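Local coordinates for uncharacterized protein (Bombyx mori, PDB 5AZ1) that probably catalyses the NADPH-dependent reduction of carbonyl compounds as a TIM-barrel aldo/keto reductase, at residues Tyr66-Thr71 against Phe100-Val105; Asp114-Leu119 against Phe160-Lys165. All blocks are in the same frame, centred on the assembly; numbering follows the deposited sequence.

Interaction 1. Residues Tyr66-Thr71 against Phe100-Val105; sequences YRHIDT and FITTKV. With NDP (NADPH dihydro-nicotinamide-adenine-dinucleotide phosphate), chain J; ACT (acetate ion), chain G.
Asp70 and Lys104 meet near the C-terminal ends of two neighbouring parallel strands of the TIM barrel, beside the bound NADPH. Lys104 NZ comes to the syn side of Asp70 OD2, 2.6 Å away and 20° out of the carboxylate plane, in a salt bridge between side chains that cross at about a right angle. The lysine runs straight until its last torsion (chi4 108°) bends NZ round to meet the carboxylate. Asp70 OD2 also accepts the ribose hydroxyl O2D of NADPH at 2.8 Å. Tyr75 OH bonds the same ammonium group, and His137 packs on the lysine, a grouping consistent with the Asp-Tyr-Lys-His tetrad of aldo/keto reductases.

The second carboxylate oxygen, Asp70 OD1, is bonded by Gln197 NE2 and by a water 2.7 Å away; that water also bonds His68 NE2, in the imidazole plane, and Thr102 OG1. Further back, the edge of Phe100 is turned to a face of His68, with Phe100 CD1 4.1 Å from His68 CD2, while His68 ND1 bonds Pro18 O. The backbones beneath are laced in register: Ile69 N reaches Phe100 O at 2.9 Å, and Thr102 N reaches Ile69 O at 3.0 Å.

With lysine and ribose both bonded to OD2, and water and Gln197 on OD1, the carboxylate is restrained from turning and links the lysine's position directly to the cofactor.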
ATOM      1  N   TYR A  66     -11.072 -12.356  -1.414  1.00 28.26           N
ATOM      2  CA  TYR A  66     -10.336 -11.197  -0.942  1.00 29.04           C
ATOM      3  C   TYR A  66     -11.116 -10.527   0.219  1.00 32.77           C
ATOM      4  O   TYR A  66     -12.367 -10.351   0.175  1.00 33.26           O
ATOM      5  CB  TYR A  66     -10.160 -10.160  -2.007  1.00 27.78           C
ATOM      6  CG  TYR A  66      -9.081 -10.371  -3.062  1.00 29.01           C
ATOM      7  CD1 TYR A  66      -9.128 -11.427  -3.979  1.00 28.47           C
ATOM      8  CD2 TYR A  66      -8.043  -9.457  -3.199  1.00 26.19           C
ATOM      9  CE1 TYR A  66      -8.185 -11.511  -5.016  1.00 28.21           C
ATOM     10  CE2 TYR A  66      -7.097  -9.573  -4.192  1.00 26.08           C
ATOM     11  CZ  TYR A  66      -7.160 -10.595  -5.108  1.00 27.89           C
ATOM     12  OH  TYR A  66      -6.174 -10.652  -6.127  1.00 29.97           O
ATOM     13  N   ARG A  67     -10.365 -10.180   1.251  1.00 27.45           N
ATOM     14  CA  ARG A  67     -10.858  -9.435   2.373  1.00 27.57           C
ATOM     15  C   ARG A  67     -10.151  -8.087   2.666  1.00 26.07           C
ATOM     16  O   ARG A  67     -10.703  -7.244   3.401  1.00 23.85           O
ATOM     17  CB  ARG A  67     -10.755 -10.325   3.572  1.00 28.91           C
ATOM     18  CG  ARG A  67     -11.534 -11.635   3.438  1.00 31.51           C
ATOM     19  CD  ARG A  67     -13.055 -11.406   3.477  1.00 32.11           C
ATOM     20  NE  ARG A  67     -13.799 -12.621   3.274  1.00 32.22           N
ATOM     21  CZ  ARG A  67     -14.268 -13.054   2.097  1.00 31.27           C
ATOM     22  NH1 ARG A  67     -14.100 -12.405   0.953  1.00 31.33           N
ATOM     23  NH2 ARG A  67     -14.914 -14.190   2.076  1.00 35.19           N
ATOM     24  N   HIS A  68      -8.966  -7.872   2.097  1.00 23.60           N
ATOM     25  CA  HIS A  68      -8.131  -6.727   2.452  1.00 22.87           C
ATOM     26  C   HIS A  68      -8.276  -5.737   1.323  1.00 21.95           C
ATOM     27  O   HIS A  68      -8.034  -6.045   0.171  1.00 17.92           O
ATOM     28  CB  HIS A  68      -6.671  -7.210   2.664  1.00 24.09           C
ATOM     29  CG  HIS A  68      -5.638  -6.135   2.852  1.00 23.92           C
ATOM     30  ND1 HIS A  68      -4.335  -6.447   3.204  1.00 22.77           N
ATOM     31  CD2 HIS A  68      -5.682  -4.781   2.744  1.00 23.51           C
ATOM     32  CE1 HIS A  68      -3.621  -5.339   3.259  1.00 22.37           C
ATOM     33  NE2 HIS A  68      -4.421  -4.313   3.025  1.00 25.34           N
ATOM     34  N   ILE A  69      -8.639  -4.514   1.673  1.00 21.40           N
ATOM     35  CA  ILE A  69      -8.812  -3.444   0.724  1.00 20.73           C
ATOM     36  C   ILE A  69      -7.997  -2.221   1.117  1.00 20.59           C
ATOM     37  O   ILE A  69      -8.146  -1.711   2.200  1.00 18.76           O
ATOM     38  CB  ILE A  69     -10.308  -3.007   0.696  1.00 21.25           C
ATOM     39  CG1 ILE A  69     -11.195  -4.159   0.272  1.00 22.62           C
ATOM     40  CG2 ILE A  69     -10.510  -1.802  -0.231  1.00 23.39           C
ATOM     41  CD1 ILE A  69     -12.661  -3.901   0.583  1.00 24.54           C
ATOM     42  N   ASP A  70      -7.181  -1.700   0.220  1.00 21.86           N
ATOM     43  CA  ASP A  70      -6.272  -0.610   0.616  1.00 20.42           C
ATOM     44  C   ASP A  70      -6.807   0.593  -0.042  1.00 20.76           C
ATOM     45  O   ASP A  70      -6.942   0.586  -1.275  1.00 21.06           O
ATOM     46  CB  ASP A  70      -4.857  -0.862   0.066  1.00 21.25           C
ATOM     47  CG  ASP A  70      -3.908   0.215   0.454  1.00 20.78           C
ATOM     48  OD1 ASP A  70      -3.465   0.202   1.625  1.00 19.88           O
ATOM     49  OD2 ASP A  70      -3.613   1.076  -0.400  1.00 19.92           O
ATOM     50  N   THR A  71      -7.115   1.641   0.726  1.00 19.82           N
ATOM     51  CA  THR A  71      -7.517   2.860   0.063  1.00 21.32           C
ATOM     52  C   THR A  71      -6.996   4.062   0.797  1.00 21.01           C
ATOM     53  O   THR A  71      -6.194   3.919   1.693  1.00 24.95           O
ATOM     54  CB  THR A  71      -9.071   2.916  -0.142  1.00 22.43           C
ATOM     55  OG1 THR A  71      -9.388   3.882  -1.148  1.00 22.46           O
ATOM     56  CG2 THR A  71      -9.803   3.263   1.105  1.00 20.27           C
ATOM     57  N   PHE A 100     -10.643  -6.414   6.113  1.00 19.15           N
ATOM     58  CA  PHE A 100      -9.553  -5.585   6.599  1.00 17.64           C
ATOM     59  C   PHE A 100      -9.496  -4.383   5.685  1.00 17.54           C
ATOM     60  O   PHE A 100      -9.093  -4.509   4.524  1.00 17.94           O
ATOM     61  CB  PHE A 100      -8.201  -6.326   6.528  1.00 17.68           C
ATOM     62  CG  PHE A 100      -7.099  -5.632   7.303  1.00 17.79           C
ATOM     63  CD1 PHE A 100      -6.432  -4.503   6.767  1.00 18.13           C
ATOM     64  CD2 PHE A 100      -6.777  -6.059   8.563  1.00 17.03           C
ATOM     65  CE1 PHE A 100      -5.432  -3.868   7.476  1.00 18.66           C
ATOM     66  CE2 PHE A 100      -5.801  -5.425   9.327  1.00 17.89           C
ATOM     67  CZ  PHE A 100      -5.124  -4.319   8.805  1.00 18.48           C
ATOM     68  N   ILE A 101      -9.869  -3.206   6.199  1.00 19.22           N
ATOM     69  CA  ILE A 101      -9.920  -1.987   5.390  1.00 18.74           C
ATOM     70  C   ILE A 101      -8.984  -0.943   5.876  1.00 16.76           C
ATOM     71  O   ILE A 101      -9.021  -0.566   7.051  1.00 16.97           O
ATOM     72  CB  ILE A 101     -11.363  -1.396   5.385  1.00 20.43           C
ATOM     73  CG1 ILE A 101     -12.309  -2.408   4.715  1.00 20.91           C
ATOM     74  CG2 ILE A 101     -11.397  -0.081   4.625  1.00 19.35           C
ATOM     75  CD1 ILE A 101     -13.754  -2.127   5.034  1.00 26.86           C
ATOM     76  N   THR A 102      -8.152  -0.462   4.960  1.00 16.75           N
ATOM     77  CA  THR A 102      -7.152   0.547   5.280  1.00 18.29           C
ATOM     78  C   THR A 102      -7.468   1.872   4.614  1.00 17.37           C
ATOM     79  O   THR A 102      -7.792   1.880   3.435  1.00 17.84           O
ATOM     80  CB  THR A 102      -5.794   0.103   4.722  1.00 18.04           C
ATOM     81  OG1 THR A 102      -5.374  -1.099   5.358  1.00 15.85           O
ATOM     82  CG2 THR A 102      -4.742   1.198   4.947  1.00 17.74           C
ATOM     83  N   THR A 103      -7.301   2.987   5.320  1.00 17.34           N
ATOM     84  CA  THR A 103      -7.260   4.262   4.650  1.00 16.96           C
ATOM     85  C   THR A 103      -6.061   5.084   5.196  1.00 19.28           C
ATOM     86  O   THR A 103      -5.248   4.574   5.940  1.00 18.97           O
ATOM     87  CB  THR A 103      -8.598   5.009   4.737  1.00 17.21           C
ATOM     88  OG1 THR A 103      -8.553   6.179   3.917  1.00 18.24           O
ATOM     89  CG2 THR A 103      -8.909   5.447   6.114  1.00 18.30           C
ATOM     90  N   LYS A 104      -5.928   6.325   4.750  1.00 18.33           N
ATOM     91  CA  LYS A 104      -4.715   7.072   4.923  1.00 20.99           C
ATOM     92  C   LYS A 104      -4.979   8.560   4.960  1.00 20.34           C
ATOM     93  O   LYS A 104      -5.926   9.041   4.323  1.00 21.71           O
ATOM     94  CB  LYS A 104      -3.695   6.758   3.804  1.00 19.81           C
ATOM     95  CG  LYS A 104      -3.494   5.287   3.498  1.00 20.88           C
ATOM     96  CD  LYS A 104      -2.530   5.198   2.312  1.00 21.67           C
ATOM     97  CE  LYS A 104      -2.193   3.800   1.916  1.00 25.05           C
ATOM     98  NZ  LYS A 104      -2.742   3.278   0.671  1.00 27.11           N
ATOM     99  N   VAL A 105      -4.160   9.252   5.747  1.00 20.11           N
ATOM    100  CA  VAL A 105      -4.290  10.670   6.021  1.00 20.40           C
ATOM    101  C   VAL A 105      -3.180  11.346   5.217  1.00 24.97           C
ATOM    102  O   VAL A 105      -1.977  10.987   5.357  1.00 25.24           O
ATOM    103  CB  VAL A 105      -4.043  10.921   7.503  1.00 20.89           C
ATOM    104  CG1 VAL A 105      -3.970  12.432   7.846  1.00 21.40           C
ATOM    105  CG2 VAL A 105      -5.101  10.227   8.318  1.00 21.62           C
TER
HETATM  106  PA  NDP J 409       0.882  -2.187  -9.279  1.00 44.98           P
HETATM  107  O1A NDP J 409       2.344  -2.630  -9.171  1.00 40.22           O
HETATM  108  O2A NDP J 409      -0.201  -2.856  -8.505  1.00 36.53           O
HETATM  109  O5B NDP J 409       0.513  -2.442 -10.855  1.00 51.85           O
HETATM  110  C5B NDP J 409      -0.650  -1.900 -11.461  1.00 46.79           C
HETATM  111  C4B NDP J 409      -0.724  -2.343 -12.919  1.00 48.03           C
HETATM  112  O4B NDP J 409      -0.508  -3.758 -13.055  1.00 43.40           O
HETATM  113  C3B NDP J 409      -2.096  -2.020 -13.548  1.00 47.73           C
HETATM  114  O3B NDP J 409      -1.906  -1.174 -14.673  1.00 46.37           O
HETATM  115  C2B NDP J 409      -2.704  -3.388 -13.878  1.00 47.73           C
HETATM  116  O2B NDP J 409      -3.525  -3.428 -15.049  1.00 50.17           O
HETATM  117  C1B NDP J 409      -1.489  -4.295 -13.959  1.00 43.98           C
HETATM  118  N9A NDP J 409      -1.704  -5.655 -13.478  1.00 42.87           N
HETATM  119  C8A NDP J 409      -2.198  -6.018 -12.273  1.00 38.46           C
HETATM  120  N7A NDP J 409      -2.213  -7.356 -12.141  1.00 41.14           N
HETATM  121  C5A NDP J 409      -1.674  -7.852 -13.271  1.00 38.63           C
HETATM  122  C6A NDP J 409      -1.401  -9.201 -13.766  1.00 41.12           C
HETATM  123  N6A NDP J 409      -1.720 -10.248 -12.947  1.00 39.91           N
HETATM  124  N1A NDP J 409      -0.849  -9.301 -15.024  1.00 41.15           N
HETATM  125  C2A NDP J 409      -0.556  -8.223 -15.797  1.00 38.42           C
HETATM  126  N3A NDP J 409      -0.772  -6.954 -15.397  1.00 38.92           N
HETATM  127  C4A NDP J 409      -1.323  -6.731 -14.161  1.00 40.61           C
HETATM  128  O3  NDP J 409       0.857  -0.587  -9.201  1.00 49.84           O
HETATM  129  PN  NDP J 409       0.139   0.322  -8.099  1.00 57.17           P
HETATM  130  O1N NDP J 409       1.172   1.329  -7.698  1.00 58.78           O
HETATM  131  O2N NDP J 409      -1.220   0.786  -8.607  1.00 60.90           O
HETATM  132  O5D NDP J 409      -0.202  -0.783  -6.942  1.00 53.25           O
HETATM  133  C5D NDP J 409      -0.270  -0.425  -5.622  1.00 43.74           C
HETATM  134  C4D NDP J 409      -1.556  -0.033  -4.922  1.00 44.34           C
HETATM  135  O4D NDP J 409      -0.931   0.329  -3.664  1.00 41.57           O
HETATM  136  C3D NDP J 409      -2.413   1.194  -5.238  1.00 39.48           C
HETATM  137  O3D NDP J 409      -3.641   0.828  -5.822  1.00 40.95           O
HETATM  138  C2D NDP J 409      -2.662   1.772  -3.848  1.00 35.86           C
HETATM  139  O2D NDP J 409      -3.681   0.985  -3.186  1.00 24.91           O
HETATM  140  C1D NDP J 409      -1.281   1.619  -3.190  1.00 40.00           C
HETATM  141  N1N NDP J 409      -0.202   2.693  -3.411  1.00 45.10           N
HETATM  142  C2N NDP J 409       0.241   3.346  -2.296  1.00 42.08           C
HETATM  143  C3N NDP J 409       1.197   4.379  -2.307  1.00 43.71           C
HETATM  144  C7N NDP J 409       1.631   5.033  -1.009  1.00 36.50           C
HETATM  145  O7N NDP J 409       2.243   6.102  -1.120  1.00 30.47           O
HETATM  146  N7N NDP J 409       1.342   4.481   0.218  1.00 31.53           N
HETATM  147  C4N NDP J 409       1.769   4.871  -3.636  1.00 45.84           C
HETATM  148  C5N NDP J 409       1.262   4.091  -4.781  1.00 47.77           C
HETATM  149  C6N NDP J 409       0.333   3.065  -4.622  1.00 45.48           C
HETATM  150  P2B NDP J 409      -5.146  -3.286 -15.022  1.00 44.80           P
HETATM  151  O1X NDP J 409      -5.559  -2.355 -13.864  1.00 42.75           O
HETATM  152  O2X NDP J 409      -5.370  -2.530 -16.306  1.00 54.09           O
HETATM  153  O3X NDP J 409      -5.541  -4.726 -14.843  1.00 36.99           O
HETATM  154  C   ACT G 406     -14.733 -15.106   5.705  0.80 38.00           C
HETATM  155  O   ACT G 406     -13.745 -14.321   5.667  0.80 34.64           O
HETATM  156  OXT ACT G 406     -15.558 -15.149   4.770  0.80 42.71           O
HETATM  157  CH3 ACT G 406     -14.980 -16.010   6.871  0.80 38.24           C
HETATM  158  O   HOH W   1      -3.460  -1.734   3.516  1.00 17.54           O

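Interaction 2. Residues Asp114-Leu119 against Phe160-Lys165; sequences DVEVSL and FEEVLK
Val115 sets CG1 over one face of the Phe160 ring, 4.0 Å from the ring centroid and 20° off its normal, a CH-pi contact in which the two side chains cross at about a right angle. Val115 CG2 touches the same side of the ring at CD1 and CE1. Val163 comes next. Its CG1 presses on the backbone of the facing helix, 3.5 Å from Glu116 CA, and also lies 4.0 Å from Val115 CG1. One turn along, Leu119 CD2 reaches Val163 CB at 3.8 Å, so Val163 sits among Val115, Glu116 and Leu119.

Above this apolar patch Glu116 offers only its aliphatic part, because the chain bends at chi2 (-90°) and leads the carboxylate off. In the conformer described, Glu162 OE2 lies 3.6 Å from Glu116 CB, and the OE2 atoms of Glu116 and Glu162 stay 5.3 Å apart. Glu116 OE2 pairs with Arg120 of the same helix, and Glu162 OE2 with Lys166, just beyond the end of helix 153-165. Those partners would be expected to ease any repulsion between the two glutamates.

Trp157, its ring nearly parallel to that of Phe160, and Val134, Met136 and Ile172 of the strands beneath help place the phenylalanine. Were Phe160 replaced by alanine, Val115 would probably lose the ring face it rests on, and a gap is likely to open between helix and sheet.

The axes of the two helical segments approach to 8.8 Å at 57°. This is the arrangement of two successive outer helices of a TIM barrel: helix 112-126 follows strand 100-105, helix 153-165 follows strand 133-136, and their meeting side chains pack against each other and, through Phe160 and Leu119, against the strands.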
ATOM      1  N   ASP A 114      -5.685  17.271  13.562  1.00 23.99           N
ATOM      2  CA  ASP A 114      -6.283  17.022  12.272  1.00 23.64           C
ATOM      3  C   ASP A 114      -6.431  15.578  11.857  1.00 24.89           C
ATOM      4  O   ASP A 114      -7.117  15.310  10.869  1.00 23.35           O
ATOM      5  CB  ASP A 114      -5.490  17.742  11.213  1.00 29.59           C
ATOM      6  CG  ASP A 114      -5.763  19.301  11.219  1.00 37.71           C
ATOM      7  OD1 ASP A 114      -6.896  19.795  11.452  1.00 37.21           O
ATOM      8  OD2 ASP A 114      -4.807  20.004  10.976  1.00 44.54           O
ATOM      9  N   VAL A 115      -5.726  14.656  12.519  1.00 23.81           N
ATOM     10  CA  VAL A 115      -5.778  13.237  12.104  1.00 21.77           C
ATOM     11  C   VAL A 115      -7.226  12.764  12.311  1.00 18.38           C
ATOM     12  O   VAL A 115      -7.790  12.189  11.427  1.00 20.35           O
ATOM     13  CB  VAL A 115      -4.795  12.409  12.919  1.00 21.51           C
ATOM     14  CG1 VAL A 115      -4.909  10.931  12.618  1.00 20.60           C
ATOM     15  CG2 VAL A 115      -3.348  12.894  12.630  1.00 23.45           C
ATOM     16  N   GLU A 116      -7.812  13.115  13.436  1.00 17.35           N
ATOM     17  CA  GLU A 116      -9.210  12.781  13.802  1.00 18.58           C
ATOM     18  C   GLU A 116     -10.207  13.327  12.752  1.00 18.79           C
ATOM     19  O   GLU A 116     -11.117  12.614  12.318  1.00 20.71           O
ATOM     20  CB  GLU A 116      -9.492  13.256  15.243  1.00 16.70           C
ATOM     21  CG  GLU A 116     -10.868  12.948  15.819  1.00 20.06           C
ATOM     22  CD  GLU A 116     -11.991  14.032  15.579  1.00 22.41           C
ATOM     23  OE1 GLU A 116     -11.738  15.045  14.893  1.00 19.95           O
ATOM     24  OE2 GLU A 116     -13.145  13.838  16.070  1.00 24.40           O
ATOM     25  N   VAL A 117      -9.969  14.549  12.276  1.00 18.18           N
ATOM     26  CA  VAL A 117     -10.873  15.186  11.290  1.00 17.57           C
ATOM     27  C   VAL A 117     -10.685  14.408   9.996  1.00 18.16           C
ATOM     28  O   VAL A 117     -11.663  13.922   9.457  1.00 18.03           O
ATOM     29  CB  VAL A 117     -10.572  16.686  11.073  1.00 17.24           C
ATOM     30  CG1 VAL A 117     -11.556  17.341  10.107  1.00 18.13           C
ATOM     31  CG2 VAL A 117     -10.635  17.450  12.374  1.00 17.92           C
ATOM     32  N   SER A 118      -9.438  14.209   9.534  1.00 16.11           N
ATOM     33  CA  SER A 118      -9.259  13.545   8.269  1.00 16.60           C
ATOM     34  C   SER A 118      -9.904  12.116   8.316  1.00 18.27           C
ATOM     35  O   SER A 118     -10.532  11.685   7.368  1.00 19.21           O
ATOM     36  CB  SER A 118      -7.763  13.438   7.846  1.00 16.98           C
ATOM     37  OG  SER A 118      -7.679  12.732   6.554  1.00 18.54           O
ATOM     38  N   LEU A 119      -9.692  11.385   9.421  1.00 17.03           N
ATOM     39  CA  LEU A 119     -10.096   9.996   9.488  1.00 16.26           C
ATOM     40  C   LEU A 119     -11.614   9.900   9.673  1.00 16.79           C
ATOM     41  O   LEU A 119     -12.238   9.082   9.012  1.00 16.99           O
ATOM     42  CB  LEU A 119      -9.379   9.275  10.659  1.00 16.03           C
ATOM     43  CG  LEU A 119      -9.882   7.846  10.992  1.00 15.01           C
ATOM     44  CD1 LEU A 119      -9.739   6.986   9.805  1.00 14.19           C
ATOM     45  CD2 LEU A 119      -9.132   7.272  12.162  1.00 15.98           C
ATOM     46  N   PHE A 160      -2.516   9.981  15.573  1.00 21.94           N
ATOM     47  CA  PHE A 160      -2.780   8.526  15.284  1.00 19.59           C
ATOM     48  C   PHE A 160      -3.054   7.806  16.595  1.00 19.99           C
ATOM     49  O   PHE A 160      -4.044   7.094  16.713  1.00 21.27           O
ATOM     50  CB  PHE A 160      -1.609   7.913  14.485  1.00 19.71           C
ATOM     51  CG  PHE A 160      -1.670   8.251  13.016  1.00 19.70           C
ATOM     52  CD1 PHE A 160      -1.386   9.515  12.572  1.00 20.39           C
ATOM     53  CD2 PHE A 160      -2.176   7.314  12.087  1.00 19.83           C
ATOM     54  CE1 PHE A 160      -1.517   9.863  11.218  1.00 18.23           C
ATOM     55  CE2 PHE A 160      -2.301   7.637  10.771  1.00 18.78           C
ATOM     56  CZ  PHE A 160      -2.016   8.933  10.355  1.00 19.14           C
ATOM     57  N   GLU A 161      -2.264   8.080  17.630  1.00 19.29           N
ATOM     58  CA  GLU A 161      -2.439   7.432  18.926  1.00 20.50           C
ATOM     59  C   GLU A 161      -3.766   7.810  19.558  1.00 21.30           C
ATOM     60  O   GLU A 161      -4.397   6.938  20.237  1.00 17.62           O
ATOM     61  CB  GLU A 161      -1.265   7.707  19.892  1.00 20.76           C
ATOM     62  CG  GLU A 161       0.049   7.046  19.431  1.00 24.03           C
ATOM     63  CD  GLU A 161       1.329   7.419  20.204  1.00 23.14           C
ATOM     64  OE1 GLU A 161       1.329   8.437  20.887  1.00 24.41           O
ATOM     65  OE2 GLU A 161       2.375   6.735  20.029  1.00 24.94           O
ATOM     66  N   GLU A 162      -4.189   9.070  19.307  1.00 20.29           N
ATOM     67  CA  GLU A 162      -5.508   9.586  19.774  0.50 20.26           C
ATOM     68  C   GLU A 162      -6.670   8.886  19.059  1.00 18.93           C
ATOM     69  O   GLU A 162      -7.642   8.501  19.683  1.00 17.09           O
ATOM     70  CB  GLU A 162      -5.679  11.132  19.607  0.50 20.59           C
ATOM     71  CG  GLU A 162      -7.038  11.753  20.033  0.50 23.17           C
ATOM     72  CD  GLU A 162      -7.491  12.968  19.164  0.50 27.12           C
ATOM     73  OE1 GLU A 162      -6.754  13.948  18.914  0.50 27.13           O
ATOM     74  OE2 GLU A 162      -8.643  12.966  18.703  0.50 30.05           O
ATOM     75  N   VAL A 163      -6.602   8.757  17.751  1.00 16.76           N
ATOM     76  CA  VAL A 163      -7.748   8.165  17.023  1.00 17.84           C
ATOM     77  C   VAL A 163      -7.854   6.638  17.317  1.00 18.52           C
ATOM     78  O   VAL A 163      -8.939   6.090  17.351  1.00 18.95           O
ATOM     79  CB  VAL A 163      -7.685   8.427  15.516  1.00 18.31           C
ATOM     80  CG1 VAL A 163      -7.793   9.941  15.251  1.00 20.06           C
ATOM     81  CG2 VAL A 163      -6.431   7.858  14.847  1.00 17.29           C
ATOM     82  N   LEU A 164      -6.720   6.021  17.662  1.00 18.69           N
ATOM     83  CA  LEU A 164      -6.668   4.642  18.135  1.00 17.85           C
ATOM     84  C   LEU A 164      -7.378   4.487  19.438  1.00 18.11           C
ATOM     85  O   LEU A 164      -8.257   3.642  19.568  1.00 16.94           O
ATOM     86  CB  LEU A 164      -5.232   4.161  18.242  1.00 17.88           C
ATOM     87  CG  LEU A 164      -5.006   2.653  18.552  1.00 18.51           C
ATOM     88  CD1 LEU A 164      -5.528   1.823  17.381  1.00 17.97           C
ATOM     89  CD2 LEU A 164      -3.515   2.373  18.739  1.00 16.59           C
ATOM     90  N   LYS A 165      -7.069   5.343  20.396  1.00 18.07           N
ATOM     91  CA  LYS A 165      -7.746   5.316  21.680  1.00 18.69           C
ATOM     92  C   LYS A 165      -9.263   5.614  21.570  1.00 20.77           C
ATOM     93  O   LYS A 165     -10.061   5.175  22.414  1.00 20.77           O
ATOM     94  CB  LYS A 165      -7.076   6.336  22.602  1.00 19.83           C
ATOM     95  CG  LYS A 165      -7.762   6.561  23.959  1.00 21.43           C
ATOM     96  CD  LYS A 165      -7.832   5.295  24.806  1.00 22.24           C
ATOM     97  CE  LYS A 165      -8.802   5.583  25.964  1.00 23.94           C
ATOM     98  NZ  LYS A 165      -8.728   4.601  27.043  1.00 26.60           N
TER
HETATM   99  O   HOH W   2      -6.328  13.702  16.351  1.00 35.60           O

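In the fold
From the N terminus, strand 68-70 leads through helix 78-90 into strand 100-105, and interaction 1 closes this beta-alpha-beta unit. The chain then enters helix 112-126, passes through strand 133-136 and returns along helix 153-165, where interaction 2 closes the second loop. The two are in series, neither nested nor crossed, with centres about 16 Å apart. Strand 100-105 is the link: Val105 CG2 packs 3.9 Å from Phe160 CZ, Val105 CG1 meets Ser118 CB, and Thr103 CG2 faces Leu119 CD1. Interaction 1 thus joins barrel strands beside the cofactor, while interaction 2 joins the helices that cover them outside.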